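Local coordinates for avirulence protein AvrP123 (PDB 5VJJ), which binds zinc as a flax-rust effector with a possible nuclear function, and is recognised by the flax disease resistance protein P, at residues A51-Y56 and S65-S70; V14-R19 and Y56-C61. All blocks are in the same frame, centred on the assembly; numbering follows the deposited sequence.

In the fold
From the N terminus, the chain first passes through 14-19, which supplies two zinc-binding cysteines before the long excursion that leads to strand 51-58. Interaction 2 closes that excursion, 36 residues lying between its segments, by bringing 56-61 against 14-19 around one zinc ion. Interaction 1 is more local: it pairs 51-56 with 65-70, with eight residues between its segments, the far end of a beta hairpin that also carries Cys-58 and Cys-61. The segments alternate along the chain, so the two closures cross, and they share Tyr-56. Their centres lie about 13 Å apart, and His-66 CE1 comes within 3.7 Å of Gln-15 O. Together they join the N-terminal strand 13-15 to the hairpin and, through Cys-69, to a second zinc site.

Interaction 1 (A51-Y56 and S65-S70); sequences AEQYMY and SHVACS. With ZN (zinc ion), chain D.
With chi1 of 47° in Tyr-56 and 78° in His-66, CG of each sits between its own backbone N and carbonyl carbon, and the two side chains meet at about a right angle. Tyr-56 OH then lies at the imidazole edge, in the ring plane, hydrogen-bonded to His-66 ND1 at 3.1 Å; either atom could be the donor. At the NE2 end of the imidazole lies Tyr-54, whose CD2 is 3.6 Å from His-66 NE2. Both ring pairs are oblique, so the three residues form an aromatic cluster without a regular stack. Ala-68 CB touches the edge of the Tyr-54 ring, 3.6 Å from CE2.

A second polar group lies on the face that carries Gln-53, Met-55 and Ser-65. Ser-65 OG donates to Tyr-54 O at 2.7 Å, approaching 43° out of the carbonyl plane, and accepts from Gln-53 NE2 at 3.1 Å, close to the amide plane. The hydroxyl thus uses both its donor and acceptor roles, and the second bond is consistent with the modelled orientation of the amide. Met-55 SD packs on Ser-65 CB.

The backbone evidence is that of an antiparallel hairpin. Glu-52 and Ala-68 form a hydrogen-bonded pair: Glu-52 N to Ala-68 O is 2.7 Å and Ala-68 N to Glu-52 O is 2.8 Å. Beside it, Ala-51 CB packs on Cys-69 CB; Cys-69 SG binds zinc together with Cys-33, Cys-47 and His-73. Strand 51-58 is the middle one of three, between 64-69 and the short strand 29-30, where Phe-29 touches Gln-53 and Met-55.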
ATOM      1  N   ALA A  51       2.954  -2.401   5.243  1.00 31.08           N
ATOM      2  CA  ALA A  51       2.667  -1.808   3.947  1.00 24.72           C
ATOM      3  C   ALA A  51       2.927  -2.834   2.856  1.00 41.68           C
ATOM      4  O   ALA A  51       3.824  -3.674   2.974  1.00 36.00           O
ATOM      5  CB  ALA A  51       3.516  -0.556   3.709  1.00 30.88           C
ATOM      6  N   GLU A  52       2.129  -2.761   1.791  1.00 29.80           N
ATOM      7  CA  GLU A  52       2.222  -3.684   0.669  1.00 36.90           C
ATOM      8  C   GLU A  52       2.158  -2.909  -0.635  1.00 41.90           C
ATOM      9  O   GLU A  52       1.509  -1.862  -0.722  1.00 31.61           O
ATOM     10  CB  GLU A  52       1.095  -4.730   0.671  1.00 40.88           C
ATOM     11  CG  GLU A  52       1.191  -5.775   1.757  1.00 68.40           C
ATOM     12  CD  GLU A  52       0.114  -6.830   1.620  1.00 57.51           C
ATOM     13  OE1 GLU A  52      -0.936  -6.527   1.008  1.00 36.15           O
ATOM     14  OE2 GLU A  52       0.324  -7.958   2.116  1.00 56.34           O
ATOM     15  N   GLN A  53       2.821  -3.445  -1.653  1.00 22.46           N
ATOM     16  CA  GLN A  53       2.818  -2.866  -2.985  1.00 31.07           C
ATOM     17  C   GLN A  53       2.048  -3.773  -3.934  1.00 32.27           C
ATOM     18  O   GLN A  53       2.144  -5.005  -3.852  1.00 22.14           O
ATOM     19  CB  GLN A  53       4.240  -2.652  -3.497  1.00 49.91           C
ATOM     20  CG  GLN A  53       4.305  -1.955  -4.842  1.00 26.01           C
ATOM     21  CD  GLN A  53       5.714  -1.530  -5.196  1.00 25.72           C
ATOM     22  OE1 GLN A  53       6.603  -1.522  -4.345  1.00 36.71           O
ATOM     23  NE2 GLN A  53       5.929  -1.184  -6.458  1.00 28.12           N
ATOM     24  N   TYR A  54       1.273  -3.154  -4.822  1.00 23.60           N
ATOM     25  CA  TYR A  54       0.434  -3.867  -5.772  1.00 29.15           C
ATOM     26  C   TYR A  54       0.931  -3.586  -7.181  1.00 36.84           C
ATOM     27  O   TYR A  54       1.114  -2.426  -7.559  1.00 38.16           O
ATOM     28  CB  TYR A  54      -1.031  -3.452  -5.630  1.00 28.28           C
ATOM     29  CG  TYR A  54      -1.576  -3.634  -4.230  1.00 36.36           C
ATOM     30  CD1 TYR A  54      -1.937  -4.892  -3.762  1.00 36.80           C
ATOM     31  CD2 TYR A  54      -1.727  -2.548  -3.377  1.00 39.58           C
ATOM     32  CE1 TYR A  54      -2.432  -5.062  -2.479  1.00 32.63           C
ATOM     33  CE2 TYR A  54      -2.220  -2.709  -2.094  1.00 28.85           C
ATOM     34  CZ  TYR A  54      -2.572  -3.965  -1.652  1.00 28.94           C
ATOM     35  OH  TYR A  54      -3.061  -4.126  -0.380  1.00 52.58           O
ATOM     36  N   MET A  55       1.171  -4.653  -7.936  1.00 33.22           N
ATOM     37  CA  MET A  55       1.550  -4.578  -9.340  1.00 20.70           C
ATOM     38  C   MET A  55       0.389  -5.119 -10.160  1.00 21.09           C
ATOM     39  O   MET A  55      -0.052  -6.252  -9.941  1.00 35.97           O
ATOM     40  CB  MET A  55       2.821  -5.386  -9.611  1.00 20.05           C
ATOM     41  CG  MET A  55       4.092  -4.788  -9.026  1.00 39.71           C
ATOM     42  SD  MET A  55       4.660  -3.385 -10.001  1.00 43.29           S
ATOM     43  CE  MET A  55       6.404  -3.391  -9.611  1.00 56.33           C
ATOM     44  N   TYR A  56      -0.108  -4.315 -11.094  1.00 20.75           N
ATOM     45  CA  TYR A  56      -1.232  -4.735 -11.914  1.00 23.47           C
ATOM     46  C   TYR A  56      -1.134  -4.084 -13.286  1.00 34.74           C
ATOM     47  O   TYR A  56      -0.287  -3.224 -13.538  1.00 27.60           O
ATOM     48  CB  TYR A  56      -2.557  -4.397 -11.233  1.00 52.96           C
ATOM     49  CG  TYR A  56      -2.610  -2.989 -10.701  1.00 32.57           C
ATOM     50  CD1 TYR A  56      -2.248  -2.709  -9.394  1.00 32.75           C
ATOM     51  CD2 TYR A  56      -3.020  -1.937 -11.508  1.00 26.65           C
ATOM     52  CE1 TYR A  56      -2.297  -1.422  -8.902  1.00 28.60           C
ATOM     53  CE2 TYR A  56      -3.075  -0.654 -11.024  1.00 34.51           C
ATOM     54  CZ  TYR A  56      -2.714  -0.397  -9.722  1.00 38.84           C
ATOM     55  OH  TYR A  56      -2.765   0.897  -9.239  1.00 23.66           O
ATOM     56  N   SER A  65       1.117   0.720 -10.489  1.00 31.36           N
ATOM     57  CA  SER A  65       1.413   0.212  -9.158  1.00 30.82           C
ATOM     58  C   SER A  65       1.098   1.285  -8.123  1.00 24.28           C
ATOM     59  O   SER A  65       1.118   2.480  -8.425  1.00 24.55           O
ATOM     60  CB  SER A  65       2.886  -0.215  -9.052  1.00 34.93           C
ATOM     61  OG  SER A  65       3.190  -0.743  -7.769  1.00 32.33           O
ATOM     62  N   HIS A  66       0.803   0.844  -6.898  1.00 21.89           N
ATOM     63  CA  HIS A  66       0.642   1.745  -5.763  1.00 22.50           C
ATOM     64  C   HIS A  66       0.805   0.940  -4.481  1.00 22.71           C
ATOM     65  O   HIS A  66       0.675  -0.288  -4.476  1.00 22.67           O
ATOM     66  CB  HIS A  66      -0.712   2.475  -5.782  1.00 23.57           C
ATOM     67  CG  HIS A  66      -1.867   1.644  -5.318  1.00 24.46           C
ATOM     68  ND1 HIS A  66      -2.826   1.154  -6.179  1.00 26.61           N
ATOM     69  CD2 HIS A  66      -2.237   1.239  -4.079  1.00 25.15           C
ATOM     70  CE1 HIS A  66      -3.727   0.474  -5.494  1.00 25.76           C
ATOM     71  NE2 HIS A  66      -3.391   0.508  -4.217  1.00 25.98           N
ATOM     72  N   VAL A  67       1.071   1.654  -3.388  1.00 23.00           N
ATOM     73  CA  VAL A  67       1.364   1.044  -2.094  1.00 23.20           C
ATOM     74  C   VAL A  67       0.237   1.370  -1.124  1.00 24.37           C
ATOM     75  O   VAL A  67      -0.342   2.462  -1.168  1.00 31.16           O
ATOM     76  CB  VAL A  67       2.726   1.522  -1.545  1.00 25.91           C
ATOM     77  CG1 VAL A  67       2.958   1.023  -0.124  1.00 25.83           C
ATOM     78  CG2 VAL A  67       3.856   1.051  -2.448  1.00 21.62           C
ATOM     79  N   ALA A  68      -0.077   0.411  -0.257  1.00 30.19           N
ATOM     80  CA  ALA A  68      -1.081   0.574   0.782  1.00 26.08           C
ATOM     81  C   ALA A  68      -0.479   0.160   2.116  1.00 29.44           C
ATOM     82  O   ALA A  68       0.349  -0.755   2.182  1.00 25.51           O
ATOM     83  CB  ALA A  68      -2.334  -0.262   0.495  1.00 26.96           C
ATOM     84  N   CYS A  69      -0.901   0.841   3.181  1.00 37.49           N
ATOM     85  CA  CYS A  69      -0.316   0.650   4.499  1.00 27.54           C
ATOM     86  C   CYS A  69      -1.405   0.684   5.557  1.00 41.63           C
ATOM     87  O   CYS A  69      -2.306   1.522   5.502  1.00 29.34           O
ATOM     88  CB  CYS A  69       0.730   1.729   4.811  1.00 26.45           C
ATOM     89  SG  CYS A  69       1.626   1.471   6.362  1.00 37.49           S
ATOM     90  N   SER A  70      -1.300  -0.222   6.530  1.00 47.25           N
ATOM     91  CA  SER A  70      -2.236  -0.290   7.644  1.00 34.73           C
ATOM     92  C   SER A  70      -1.700   0.363   8.912  1.00 51.14           C
ATOM     93  O   SER A  70      -2.419   0.418   9.915  1.00 37.54           O
ATOM     94  CB  SER A  70      -2.601  -1.748   7.934  1.00 35.92           C
ATOM     95  OG  SER A  70      -3.355  -2.307   6.870  1.00 55.84           O
TER
HETATM   96 ZN    ZN D 202       2.532   3.407   6.880  1.00 36.32          ZN

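Interaction 2 (V14-R19 and Y56-C61); sequences VQCLCR and YRCPNC. With ZN (zinc ion), chain C.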
ATOM      1  N   VAL A  14      -7.437  -6.166  -8.279  1.00 29.60           N
ATOM      2  CA  VAL A  14      -7.326  -5.014  -7.397  1.00 30.36           C
ATOM      3  C   VAL A  14      -7.982  -3.825  -8.079  1.00 29.92           C
ATOM      4  O   VAL A  14      -8.108  -3.773  -9.305  1.00 31.74           O
ATOM      5  CB  VAL A  14      -5.847  -4.711  -7.039  1.00 32.06           C
ATOM      6  CG1 VAL A  14      -5.071  -4.223  -8.264  1.00 28.16           C
ATOM      7  CG2 VAL A  14      -5.754  -3.712  -5.906  1.00 33.50           C
ATOM      8  N   GLN A  15      -8.412  -2.864  -7.271  1.00 31.22           N
ATOM      9  CA  GLN A  15      -8.922  -1.604  -7.796  1.00 31.23           C
ATOM     10  C   GLN A  15      -7.751  -0.673  -8.092  1.00 30.23           C
ATOM     11  O   GLN A  15      -6.951  -0.368  -7.201  1.00 30.72           O
ATOM     12  CB  GLN A  15      -9.890  -0.963  -6.803  1.00 33.41           C
ATOM     13  CG  GLN A  15     -10.584   0.271  -7.343  1.00 37.66           C
ATOM     14  CD  GLN A  15     -11.840   0.632  -6.568  1.00 39.82           C
ATOM     15  OE1 GLN A  15     -11.925   0.422  -5.356  1.00 37.88           O
ATOM     16  NE2 GLN A  15     -12.829   1.175  -7.269  1.00 46.39           N
ATOM     17  N   CYS A  16      -7.638  -0.244  -9.346  1.00 37.78           N
ATOM     18  CA  CYS A  16      -6.617   0.719  -9.722  1.00 34.19           C
ATOM     19  C   CYS A  16      -6.952   2.089  -9.136  1.00 39.38           C
ATOM     20  O   CYS A  16      -8.073   2.348  -8.692  1.00 39.39           O
ATOM     21  CB  CYS A  16      -6.498   0.801 -11.250  1.00 32.81           C
ATOM     22  SG  CYS A  16      -5.379   2.098 -11.889  1.00 34.49           S
ATOM     23  N   LEU A  17      -5.953   2.976  -9.127  1.00 31.34           N
ATOM     24  CA  LEU A  17      -6.184   4.322  -8.616  1.00 30.77           C
ATOM     25  C   LEU A  17      -7.246   5.056  -9.422  1.00 31.49           C
ATOM     26  O   LEU A  17      -7.903   5.963  -8.897  1.00 48.75           O
ATOM     27  CB  LEU A  17      -4.883   5.113  -8.614  1.00 30.18           C
ATOM     28  CG  LEU A  17      -3.801   4.565  -7.685  1.00 36.25           C
ATOM     29  CD1 LEU A  17      -2.502   5.319  -7.914  1.00 31.03           C
ATOM     30  CD2 LEU A  17      -4.238   4.657  -6.233  1.00 31.97           C
ATOM     31  N   CYS A  18      -7.427   4.692 -10.690  1.00 30.25           N
ATOM     32  CA  CYS A  18      -8.527   5.233 -11.480  1.00 33.44           C
ATOM     33  C   CYS A  18      -9.865   4.593 -11.130  1.00 42.72           C
ATOM     34  O   CYS A  18     -10.886   4.981 -11.707  1.00 36.86           O
ATOM     35  CB  CYS A  18      -8.239   5.054 -12.974  1.00 29.61           C
ATOM     36  SG  CYS A  18      -8.522   3.381 -13.588  1.00 46.32           S
ATOM     37  N   ARG A  19      -9.871   3.624 -10.212  1.00 36.38           N
ATOM     38  CA  ARG A  19     -11.015   2.936  -9.628  1.00 36.04           C
ATOM     39  C   ARG A  19     -11.481   1.746 -10.473  1.00 44.14           C
ATOM     40  O   ARG A  19     -12.354   1.002 -10.025  1.00 38.29           O
ATOM     41  CB  ARG A  19     -12.215   3.865  -9.355  1.00 38.71           C
ATOM     42  CG  ARG A  19     -11.930   4.886  -8.266  1.00 54.98           C
ATOM     43  CD  ARG A  19     -13.170   5.661  -7.838  1.00 70.75           C
ATOM     44  NE  ARG A  19     -13.548   6.700  -8.796  1.00 77.01           N
ATOM     45  CZ  ARG A  19     -14.577   6.630  -9.639  1.00 75.17           C
ATOM     46  NH1 ARG A  19     -15.368   5.561  -9.669  1.00 73.33           N
ATOM     47  NH2 ARG A  19     -14.823   7.643 -10.460  1.00 60.51           N
ATOM     48  N   TYR A  56      -0.108  -4.315 -11.094  1.00 20.75           N
ATOM     49  CA  TYR A  56      -1.232  -4.735 -11.914  1.00 23.47           C
ATOM     50  C   TYR A  56      -1.134  -4.084 -13.286  1.00 34.74           C
ATOM     51  O   TYR A  56      -0.287  -3.224 -13.538  1.00 27.60           O
ATOM     52  CB  TYR A  56      -2.557  -4.397 -11.233  1.00 52.96           C
ATOM     53  CG  TYR A  56      -2.610  -2.989 -10.701  1.00 32.57           C
ATOM     54  CD1 TYR A  56      -2.248  -2.709  -9.394  1.00 32.75           C
ATOM     55  CD2 TYR A  56      -3.020  -1.937 -11.508  1.00 26.65           C
ATOM     56  CE1 TYR A  56      -2.297  -1.422  -8.902  1.00 28.60           C
ATOM     57  CE2 TYR A  56      -3.075  -0.654 -11.024  1.00 34.51           C
ATOM     58  CZ  TYR A  56      -2.714  -0.397  -9.722  1.00 38.84           C
ATOM     59  OH  TYR A  56      -2.765   0.897  -9.239  1.00 23.66           O
ATOM     60  N   ARG A  57      -2.017  -4.522 -14.180  1.00 21.38           N
ATOM     61  CA  ARG A  57      -2.073  -4.063 -15.565  1.00 22.79           C
ATOM     62  C   ARG A  57      -3.496  -3.572 -15.808  1.00 21.87           C
ATOM     63  O   ARG A  57      -4.374  -4.358 -16.159  1.00 22.29           O
ATOM     64  CB  ARG A  57      -1.689  -5.186 -16.530  1.00 22.50           C
ATOM     65  CG  ARG A  57      -1.689  -4.793 -18.010  1.00 34.27           C
ATOM     66  CD  ARG A  57      -0.368  -4.167 -18.419  1.00 43.67           C
ATOM     67  NE  ARG A  57       0.689  -5.165 -18.566  1.00 49.06           N
ATOM     68  CZ  ARG A  57       1.072  -5.704 -19.723  1.00 60.90           C
ATOM     69  NH1 ARG A  57       0.499  -5.349 -20.868  1.00 37.23           N
ATOM     70  NH2 ARG A  57       2.045  -6.604 -19.735  1.00 52.14           N
ATOM     71  N   CYS A  58      -3.723  -2.275 -15.619  1.00 30.43           N
ATOM     72  CA  CYS A  58      -5.075  -1.734 -15.733  1.00 25.13           C
ATOM     73  C   CYS A  58      -5.509  -1.693 -17.194  1.00 24.06           C
ATOM     74  O   CYS A  58      -4.744  -1.231 -18.050  1.00 23.60           O
ATOM     75  CB  CYS A  58      -5.141  -0.330 -15.140  1.00 34.59           C
ATOM     76  SG  CYS A  58      -6.793   0.401 -15.208  1.00 35.16           S
ATOM     77  N   PRO A  59      -6.729  -2.137 -17.522  1.00 23.72           N
ATOM     78  CA  PRO A  59      -7.179  -2.048 -18.923  1.00 23.69           C
ATOM     79  C   PRO A  59      -7.183  -0.631 -19.455  1.00 23.84           C
ATOM     80  O   PRO A  59      -7.060  -0.430 -20.669  1.00 35.87           O
ATOM     81  CB  PRO A  59      -8.597  -2.632 -18.875  1.00 24.93           C
ATOM     82  CG  PRO A  59      -9.037  -2.433 -17.471  1.00 25.89           C
ATOM     83  CD  PRO A  59      -7.800  -2.627 -16.638  1.00 30.55           C
ATOM     84  N   ASN A  60      -7.328   0.359 -18.578  1.00 24.50           N
ATOM     85  CA  ASN A  60      -7.280   1.762 -18.975  1.00 30.50           C
ATOM     86  C   ASN A  60      -5.857   2.312 -18.897  1.00 34.98           C
ATOM     87  O   ASN A  60      -5.317   2.798 -19.894  1.00 53.22           O
ATOM     88  CB  ASN A  60      -8.221   2.579 -18.084  1.00 30.59           C
ATOM     89  CG  ASN A  60      -8.239   4.045 -18.447  1.00 26.73           C
ATOM     90  OD1 ASN A  60      -8.817   4.438 -19.459  1.00 27.22           O
ATOM     91  ND2 ASN A  60      -7.614   4.868 -17.611  1.00 29.32           N
ATOM     92  N   CYS A  61      -5.239   2.224 -17.722  1.00 53.30           N
ATOM     93  CA  CYS A  61      -3.956   2.860 -17.462  1.00 43.69           C
ATOM     94  C   CYS A  61      -2.757   2.026 -17.890  1.00 37.78           C
ATOM     95  O   CYS A  61      -1.638   2.549 -17.902  1.00 39.71           O
ATOM     96  CB  CYS A  61      -3.820   3.171 -15.971  1.00 30.22           C
ATOM     97  SG  CYS A  61      -5.284   3.872 -15.216  1.00 34.82           S
TER
HETATM   98 ZN    ZN C 201      -6.453   2.369 -13.985  1.00 30.01          ZN
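Cys-58 SG, across the zinc from Cys-16 and Cys-18, is gripped by three groups: the metal at 2.3 Å, the backbone N-H of Cys-61 at 3.5 Å between N and SG, and, weakly, that of Asn-60. The N-H of Cys-61 points almost straight at the sulfur, at 179°. Such N-H...S bonds, within a Cys-Pro-Asn-Cys sequence, fit a zinc knuckle, one half of this four-cysteine zinc-finger site.

The other half is the Cys-Leu-Cys pair of 14-19. A type I turn from Cys-16 to Arg-19 folds it back, and Cys-18 N donates to Cys-16 SG at 170°. With its SG between backbone N and carbonyl carbon (chi1 78°), Cys-18 reaches the same metal as Cys-16, whose SG is anti to the backbone N. These N-H donors would be expected to ease the negative charge gathered on the sulfurs.

No hydrogen bond crosses between the segments, so zinc, a sulfur-aromatic contact and apolar packing join them. Cys-16 SG meets the Tyr-56 ring obliquely, 3.7 Å from CE2, and Val-14 CG1 approaches CD1 of that ring. Beyond the segments, Arg-64 packs on Cys-16 and Leu-17. On the knuckle, Asn-60 ND2 donates near its amide plane to Cys-61 SG at 3.5 Å.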